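PDB 1XEA: oxidoreductase, Gfo/Idh/MocA family from Vibrio cholerae, which probably works as an oxidoreductase that binds a nicotinamide dinucleotide in a Rossmann-fold domain, its substrate and reaction being unknown. Local coordinates for residues A17-L22 with I28-C33; S134-Q139 with V175-Q180. All coordinates share one frame; numbering follows the deposited sequence.

Contact 1 closes before contact 2 opens along the chain, and the two lie on opposite sides of the chain's centre, about 29 Å apart between their centres and about 14 Å between nearest atoms. Contact 1 joins helix 12-22 to strand 28-33, an outermost strand of the five-stranded parallel sheet, within the Rossmann-fold region. Contact 2 joins the end of helix 134-138 to the loop after helix 160-175, beside strand 146-152 of the eight-stranded mixed sheet. They share no strand or helix. Each is a small leucine-rich junction in one half of the two-part architecture of the Gfo/Idh/MocA family, a dinucleotide-binding part followed by a sheet-based part.

Contact 1 of 2, residues A17-L22 with I28-C33; sequences AYLPVL and IELVLC
Leu-30 projects from its strand as a forked knob against the side of helix 12-22, where Leu-19 and Leu-22, three residues apart on the same helical face, offer a shallow hollow. CD1 of Leu-30 comes up against the base of Leu-22, 4.0 Å from its CB, while CD2 of Leu-30 lies 4.1 Å from CD2 of Leu-22. The two leucines therefore meet at two places, their side chains crossing at about a right angle. The same CD1 of Leu-30 also faces Leu-19, with CD2 of that residue 4.3 Å away. A second bump, CD2 of Leu-32, packs loosely near CG of Leu-19, at 4.4 Å. In Leu-32 a chi1 of -62° sets CG beside the backbone N, which helps turn the CD2 methyl toward the helix. This is the helix-on-strand packing of a beta-alpha-beta unit: strand 3-8, helix 12-22 and strand 28-33 open a Rossmann fold. The axes of segments 17-22 and 28-33 come within 10.6 Å, and their directions differ by 144°, roughly antiparallel. That gap is spanned by leucines, whose branched ends suit a buried layer without polar partners. Met-7 of the adjoining strand 3-8 touches both Leu-22 and Leu-30, while Val-49 packs on Leu-32 and Tyr-47 on Leu-19.

Contact 2 of 2, residues S134-Q139 with V175-Q180; sequences SELAQQ and VNLSRQ
A Schellman motif ends helix 134-138, and against this helix terminus packs Leu-177, from the loop that follows helix 160-175. The leucine reaches across with its CD2 branch, which meets CD2 of Leu-136 at 3.9 Å; the two side chains cross at about a right angle. With chi1 -55° CG of Leu-177 stands beside its backbone N, and this conformation carries CD2 across to the helix end. The same CD2 of Leu-177 lies 4.1 Å from the backbone O of Glu-135 and 4.2 Å from the backbone C of Gln-139, so one methyl touches both a side chain and the turning main chain. Leu-147 of strand 146-152 packs on both leucines, and Cys-141 and Leu-144 add to the surroundings of Leu-177, an apolar setting suited to leucine.

The polar end of Glu-135 is engaged elsewhere: OE1 bonds to Tyr-230 OH and OE2 to the backbone N of Ala-143. A bound nickel ion lies about 4 Å from the Glu-135 side chain, too far to be taken as coordinated by it. Behind Leu-177 the loop is braced by Asn-176, the centre of an inverse gamma turn. Its OD1 accepts a nearly straight bond of 2.7 Å from Gln-180 N, in the carbonyl plane and on a lone pair. Asn-176 ND2 gives a longer, more bent bond to Gln-180 O (3.3 Å), tilted out of the carbonyl plane, and also bonds Ser-295 OG. An asparagine suits this place because one amide can accept from and donate to the same backbone residue. At the helix end, Gln-139 takes positive phi (65°), and Glu-135 O accepts the backbone N-H of Glu-140, while Gln-139 N makes a weak bond to Leu-136 O, the paired backbone bonds characteristic of a Schellman C-cap.

Contact 1 of 2, residues A17-L22 with I28-C33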
ATOM      1  N   ALA A  17       2.068  26.653  12.949  1.00 46.44           N
ATOM      2  CA  ALA A  17       3.153  26.534  11.987  1.00 45.62           C
ATOM      3  C   ALA A  17       4.161  27.666  11.984  1.00 44.96           C
ATOM      4  O   ALA A  17       5.346  27.468  12.259  1.00 43.71           O
ATOM      5  CB  ALA A  17       2.570  26.371  10.584  1.00 45.78           C
ATOM      6  N   TYR A  18       3.687  28.860  11.658  1.00 44.98           N
ATOM      7  CA  TYR A  18       4.562  30.022  11.573  1.00 43.71           C
ATOM      8  C   TYR A  18       5.409  30.299  12.814  1.00 43.05           C
ATOM      9  O   TYR A  18       6.639  30.218  12.768  1.00 43.00           O
ATOM     10  CB  TYR A  18       3.733  31.246  11.202  1.00 40.92           C
ATOM     11  CG  TYR A  18       3.142  31.141   9.823  1.00 39.68           C
ATOM     12  CD1 TYR A  18       1.775  31.011   9.644  1.00 39.62           C
ATOM     13  CD2 TYR A  18       3.954  31.198   8.689  1.00 40.06           C
ATOM     14  CE1 TYR A  18       1.224  30.949   8.368  1.00 38.34           C
ATOM     15  CE2 TYR A  18       3.415  31.137   7.405  1.00 37.38           C
ATOM     16  CZ  TYR A  18       2.047  31.017   7.252  1.00 37.40           C
ATOM     17  OH  TYR A  18       1.491  30.999   5.990  1.00 37.49           O
ATOM     18  N   LEU A  19       4.753  30.616  13.920  1.00 43.14           N
ATOM     19  CA  LEU A  19       5.471  30.906  15.150  1.00 44.10           C
ATOM     20  C   LEU A  19       6.528  29.847  15.468  1.00 43.73           C
ATOM     21  O   LEU A  19       7.705  30.173  15.655  1.00 43.92           O
ATOM     22  CB  LEU A  19       4.490  31.035  16.312  1.00 44.51           C
ATOM     23  CG  LEU A  19       4.772  32.209  17.244  1.00 46.32           C
ATOM     24  CD1 LEU A  19       3.802  32.143  18.406  1.00 49.80           C
ATOM     25  CD2 LEU A  19       6.205  32.166  17.744  1.00 46.29           C
ATOM     26  N   PRO A  20       6.131  28.561  15.517  1.00 43.28           N
ATOM     27  CA  PRO A  20       7.128  27.535  15.819  1.00 42.42           C
ATOM     28  C   PRO A  20       8.296  27.476  14.835  1.00 42.11           C
ATOM     29  O   PRO A  20       9.424  27.165  15.223  1.00 43.60           O
ATOM     30  CB  PRO A  20       6.301  26.248  15.853  1.00 41.94           C
ATOM     31  CG  PRO A  20       5.140  26.545  14.977  1.00 41.37           C
ATOM     32  CD  PRO A  20       4.800  27.955  15.336  1.00 42.40           C
ATOM     33  N   VAL A  21       8.044  27.782  13.570  1.00 41.30           N
ATOM     34  CA  VAL A  21       9.111  27.748  12.579  1.00 41.28           C
ATOM     35  C   VAL A  21      10.005  28.963  12.713  1.00 41.96           C
ATOM     36  O   VAL A  21      11.213  28.847  12.632  1.00 42.22           O
ATOM     37  CB  VAL A  21       8.552  27.708  11.145  1.00 40.92           C
ATOM     38  CG1 VAL A  21       9.665  27.947  10.140  1.00 39.67           C
ATOM     39  CG2 VAL A  21       7.894  26.379  10.892  1.00 40.16           C
ATOM     40  N   LEU A  22       9.412  30.129  12.923  1.00 43.24           N
ATOM     41  CA  LEU A  22      10.202  31.333  13.046  1.00 45.18           C
ATOM     42  C   LEU A  22      10.992  31.441  14.327  1.00 45.86           C
ATOM     43  O   LEU A  22      12.162  31.809  14.299  1.00 45.65           O
ATOM     44  CB  LEU A  22       9.312  32.549  12.915  1.00 45.77           C
ATOM     45  CG  LEU A  22       9.277  33.119  11.501  1.00 46.82           C
ATOM     46  CD1 LEU A  22       8.807  32.079  10.495  1.00 47.29           C
ATOM     47  CD2 LEU A  22       8.355  34.312  11.510  1.00 49.27           C
ATOM     48  N   ILE A  28      17.116  35.840  13.356  1.00 65.28           N
ATOM     49  CA  ILE A  28      15.844  36.517  13.178  1.00 64.88           C
ATOM     50  C   ILE A  28      15.268  36.897  14.522  1.00 64.50           C
ATOM     51  O   ILE A  28      15.012  36.030  15.357  1.00 65.24           O
ATOM     52  CB  ILE A  28      14.833  35.616  12.451  1.00 64.18           C
ATOM     53  CG1 ILE A  28      15.282  35.422  11.011  1.00 64.50           C
ATOM     54  CG2 ILE A  28      13.434  36.231  12.481  1.00 62.01           C
ATOM     55  CD1 ILE A  28      14.360  34.535  10.231  1.00 68.61           C
ATOM     56  N   GLU A  29      15.074  38.190  14.742  1.00 63.72           N
ATOM     57  CA  GLU A  29      14.499  38.635  15.998  1.00 63.69           C
ATOM     58  C   GLU A  29      13.013  38.781  15.736  1.00 61.13           C
ATOM     59  O   GLU A  29      12.611  39.326  14.715  1.00 59.46           O
ATOM     60  CB  GLU A  29      15.128  39.966  16.448  1.00 67.59           C
ATOM     61  CG  GLU A  29      14.537  40.553  17.742  1.00 72.83           C
ATOM     62  CD  GLU A  29      15.459  41.576  18.416  1.00 75.58           C
ATOM     63  OE1 GLU A  29      14.987  42.306  19.320  1.00 76.08           O
ATOM     64  OE2 GLU A  29      16.658  41.642  18.047  1.00 77.13           O
ATOM     65  N   LEU A  30      12.203  38.256  16.644  1.00 60.48           N
ATOM     66  CA  LEU A  30      10.760  38.317  16.498  1.00 60.25           C
ATOM     67  C   LEU A  30      10.119  39.404  17.343  1.00 59.65           C
ATOM     68  O   LEU A  30      10.645  39.800  18.387  1.00 61.14           O
ATOM     69  CB  LEU A  30      10.137  36.968  16.860  1.00 60.84           C
ATOM     70  CG  LEU A  30       9.781  36.022  15.713  1.00 61.22           C
ATOM     71  CD1 LEU A  30       9.346  34.686  16.284  1.00 62.06           C
ATOM     72  CD2 LEU A  30       8.667  36.629  14.860  1.00 61.17           C
ATOM     73  N   VAL A  31       8.973  39.882  16.878  1.00 57.88           N
ATOM     74  CA  VAL A  31       8.231  40.908  17.583  1.00 56.82           C
ATOM     75  C   VAL A  31       6.767  40.493  17.555  1.00 55.49           C
ATOM     76  O   VAL A  31       6.056  40.766  16.593  1.00 55.38           O
ATOM     77  CB  VAL A  31       8.408  42.299  16.911  1.00 57.40           C
ATOM     78  CG1 VAL A  31       7.694  43.354  17.728  1.00 58.35           C
ATOM     79  CG2 VAL A  31       9.892  42.648  16.789  1.00 55.67           C
ATOM     80  N   LEU A  32       6.319  39.813  18.604  1.00 55.68           N
ATOM     81  CA  LEU A  32       4.939  39.364  18.651  1.00 56.13           C
ATOM     82  C   LEU A  32       3.950  40.504  18.836  1.00 57.37           C
ATOM     83  O   LEU A  32       4.219  41.491  19.526  1.00 57.04           O
ATOM     84  CB  LEU A  32       4.747  38.322  19.756  1.00 54.12           C
ATOM     85  CG  LEU A  32       5.552  37.028  19.579  1.00 53.23           C
ATOM     86  CD1 LEU A  32       5.134  36.034  20.642  1.00 52.60           C
ATOM     87  CD2 LEU A  32       5.322  36.438  18.191  1.00 53.64           C
ATOM     88  N   CYS A  33       2.798  40.358  18.195  1.00 58.62           N
ATOM     89  CA  CYS A  33       1.751  41.357  18.269  1.00 59.26           C
ATOM     90  C   CYS A  33       0.384  40.753  18.015  1.00 60.04           C
ATOM     91  O   CYS A  33       0.171  40.062  17.019  1.00 59.44           O
ATOM     92  CB  CYS A  33       1.995  42.449  17.242  1.00 60.00           C
ATOM     93  SG  CYS A  33       0.591  43.548  17.072  1.00 58.98           S
TER

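Contact 2 of 2, residues S134-Q139 with V175-Q180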
ATOM      1  N   SER A 134      10.015  19.412 -11.215  1.00 38.21           N
ATOM      2  CA  SER A 134      10.617  20.742 -11.359  1.00 37.30           C
ATOM      3  C   SER A 134       9.607  21.820 -11.744  1.00 36.38           C
ATOM      4  O   SER A 134       9.738  22.978 -11.346  1.00 35.80           O
ATOM      5  CB  SER A 134      11.765  20.703 -12.380  1.00 39.12           C
ATOM      6  OG  SER A 134      11.366  20.149 -13.626  1.00 41.68           O
ATOM      7  N   GLU A 135       8.606  21.428 -12.524  1.00 35.95           N
ATOM      8  CA  GLU A 135       7.567  22.345 -12.935  1.00 35.20           C
ATOM      9  C   GLU A 135       6.939  23.013 -11.702  1.00 34.99           C
ATOM     10  O   GLU A 135       6.530  24.167 -11.762  1.00 36.71           O
ATOM     11  CB  GLU A 135       6.488  21.614 -13.734  1.00 36.34           C
ATOM     12  CG  GLU A 135       6.846  21.261 -15.189  1.00 39.39           C
ATOM     13  CD  GLU A 135       7.907  20.166 -15.338  1.00 41.28           C
ATOM     14  OE1 GLU A 135       8.032  19.296 -14.444  1.00 41.43           O
ATOM     15  OE2 GLU A 135       8.607  20.171 -16.376  1.00 43.54           O
ATOM     16  N   LEU A 136       6.849  22.312 -10.581  1.00 33.17           N
ATOM     17  CA  LEU A 136       6.269  22.955  -9.420  1.00 33.64           C
ATOM     18  C   LEU A 136       7.262  23.901  -8.791  1.00 34.88           C
ATOM     19  O   LEU A 136       6.901  24.997  -8.359  1.00 35.98           O
ATOM     20  CB  LEU A 136       5.794  21.941  -8.380  1.00 31.72           C
ATOM     21  CG  LEU A 136       4.467  21.264  -8.711  1.00 30.39           C
ATOM     22  CD1 LEU A 136       4.083  20.364  -7.571  1.00 29.93           C
ATOM     23  CD2 LEU A 136       3.382  22.296  -8.968  1.00 31.02           C
ATOM     24  N   ALA A 137       8.522  23.490  -8.739  1.00 36.45           N
ATOM     25  CA  ALA A 137       9.554  24.338  -8.143  1.00 38.77           C
ATOM     26  C   ALA A 137       9.681  25.644  -8.914  1.00 41.32           C
ATOM     27  O   ALA A 137       9.632  26.721  -8.327  1.00 42.21           O
ATOM     28  CB  ALA A 137      10.889  23.612  -8.137  1.00 36.22           C
ATOM     29  N   GLN A 138       9.830  25.531 -10.230  1.00 43.63           N
ATOM     30  CA  GLN A 138       9.976  26.691 -11.088  1.00 45.59           C
ATOM     31  C   GLN A 138       8.668  27.415 -11.376  1.00 44.95           C
ATOM     32  O   GLN A 138       8.668  28.519 -11.919  1.00 44.89           O
ATOM     33  CB  GLN A 138      10.617  26.272 -12.391  1.00 48.80           C
ATOM     34  CG  GLN A 138      12.006  25.734 -12.233  1.00 55.83           C
ATOM     35  CD  GLN A 138      12.479  25.064 -13.514  1.00 62.24           C
ATOM     36  OE1 GLN A 138      11.910  24.046 -13.947  1.00 64.63           O
ATOM     37  NE2 GLN A 138      13.514  25.637 -14.141  1.00 64.08           N
ATOM     38  N   GLN A 139       7.557  26.786 -11.015  1.00 44.30           N
ATOM     39  CA  GLN A 139       6.234  27.370 -11.212  1.00 43.66           C
ATOM     40  C   GLN A 139       5.872  27.548 -12.688  1.00 43.71           C
ATOM     41  O   GLN A 139       5.440  28.618 -13.113  1.00 42.17           O
ATOM     42  CB  GLN A 139       6.139  28.705 -10.455  1.00 42.77           C
ATOM     43  CG  GLN A 139       6.627  28.576  -9.022  1.00 43.23           C
ATOM     44  CD  GLN A 139       6.126  29.670  -8.108  1.00 43.44           C
ATOM     45  OE1 GLN A 139       4.925  29.922  -8.023  1.00 44.89           O
ATOM     46  NE2 GLN A 139       7.046  30.319  -7.400  1.00 43.45           N
ATOM     47  N   VAL A 175      -2.181  24.337  -8.639  1.00 34.54           N
ATOM     48  CA  VAL A 175      -2.267  23.810  -9.980  1.00 35.76           C
ATOM     49  C   VAL A 175      -2.207  24.906 -11.026  1.00 36.79           C
ATOM     50  O   VAL A 175      -1.908  24.642 -12.186  1.00 35.99           O
ATOM     51  CB  VAL A 175      -3.578  23.036 -10.131  1.00 37.13           C
ATOM     52  CG1 VAL A 175      -3.767  22.609 -11.551  1.00 41.86           C
ATOM     53  CG2 VAL A 175      -3.563  21.814  -9.221  1.00 38.75           C
ATOM     54  N   ASN A 176      -2.481  26.137 -10.597  1.00 39.96           N
ATOM     55  CA  ASN A 176      -2.509  27.313 -11.472  1.00 41.17           C
ATOM     56  C   ASN A 176      -1.130  27.723 -12.004  1.00 42.25           C
ATOM     57  O   ASN A 176      -0.633  28.811 -11.726  1.00 40.14           O
ATOM     58  CB  ASN A 176      -3.148  28.474 -10.717  1.00 41.81           C
ATOM     59  CG  ASN A 176      -3.597  29.577 -11.632  1.00 43.69           C
ATOM     60  OD1 ASN A 176      -3.361  29.528 -12.838  1.00 46.36           O
ATOM     61  ND2 ASN A 176      -4.262  30.576 -11.074  1.00 43.76           N
ATOM     62  N   LEU A 177      -0.536  26.842 -12.799  1.00 45.72           N
ATOM     63  CA  LEU A 177       0.785  27.061 -13.359  1.00 48.52           C
ATOM     64  C   LEU A 177       0.758  27.837 -14.673  1.00 51.85           C
ATOM     65  O   LEU A 177       1.801  28.083 -15.275  1.00 51.96           O
ATOM     66  CB  LEU A 177       1.456  25.707 -13.575  1.00 47.02           C
ATOM     67  CG  LEU A 177       1.557  24.788 -12.353  1.00 45.95           C
ATOM     68  CD1 LEU A 177       1.826  23.375 -12.812  1.00 44.69           C
ATOM     69  CD2 LEU A 177       2.643  25.273 -11.406  1.00 44.53           C
ATOM     70  N   SER A 178      -0.434  28.209 -15.126  1.00 55.57           N
ATOM     71  CA  SER A 178      -0.579  28.941 -16.382  1.00 58.13           C
ATOM     72  C   SER A 178      -1.142  30.344 -16.157  1.00 59.62           C
ATOM     73  O   SER A 178      -1.473  31.055 -17.109  1.00 60.04           O
ATOM     74  CB  SER A 178      -1.519  28.179 -17.315  1.00 59.72           C
ATOM     75  OG  SER A 178      -2.861  28.261 -16.855  1.00 60.36           O
ATOM     76  N   ARG A 179      -1.258  30.728 -14.891  1.00 61.48           N
ATOM     77  CA  ARG A 179      -1.801  32.028 -14.521  1.00 62.69           C
ATOM     78  C   ARG A 179      -3.178  32.190 -15.139  1.00 62.01           C
ATOM     79  O   ARG A 179      -3.383  33.029 -16.015  1.00 61.65           O
ATOM     80  CB  ARG A 179      -0.891  33.162 -14.992  1.00 65.79           C
ATOM     81  CG  ARG A 179       0.537  33.065 -14.492  1.00 71.67           C
ATOM     82  CD  ARG A 179       1.259  34.396 -14.649  1.00 78.39           C
ATOM     83  NE  ARG A 179       0.968  35.067 -15.928  1.00 86.06           N
ATOM     84  CZ  ARG A 179       0.011  35.983 -16.125  1.00 88.33           C
ATOM     85  NH1 ARG A 179      -0.775  36.355 -15.122  1.00 89.64           N
ATOM     86  NH2 ARG A 179      -0.141  36.552 -17.319  1.00 88.32           N
ATOM     87  N   GLN A 180      -4.114  31.363 -14.685  1.00 61.93           N
ATOM     88  CA  GLN A 180      -5.493  31.390 -15.159  1.00 62.10           C
ATOM     89  C   GLN A 180      -6.206  32.415 -14.276  1.00 61.93           C
ATOM     90  O   GLN A 180      -6.225  32.281 -13.056  1.00 60.89           O
ATOM     91  CB  GLN A 180      -6.119  30.004 -14.988  1.00 61.94           C
ATOM     92  CG  GLN A 180      -7.375  29.738 -15.802  1.00 63.63           C
ATOM     93  CD  GLN A 180      -7.129  29.780 -17.307  1.00 65.81           C
ATOM     94  OE1 GLN A 180      -6.026  29.477 -17.791  1.00 66.24           O
ATOM     95  NE2 GLN A 180      -8.164  30.138 -18.059  1.00 66.52           N
TER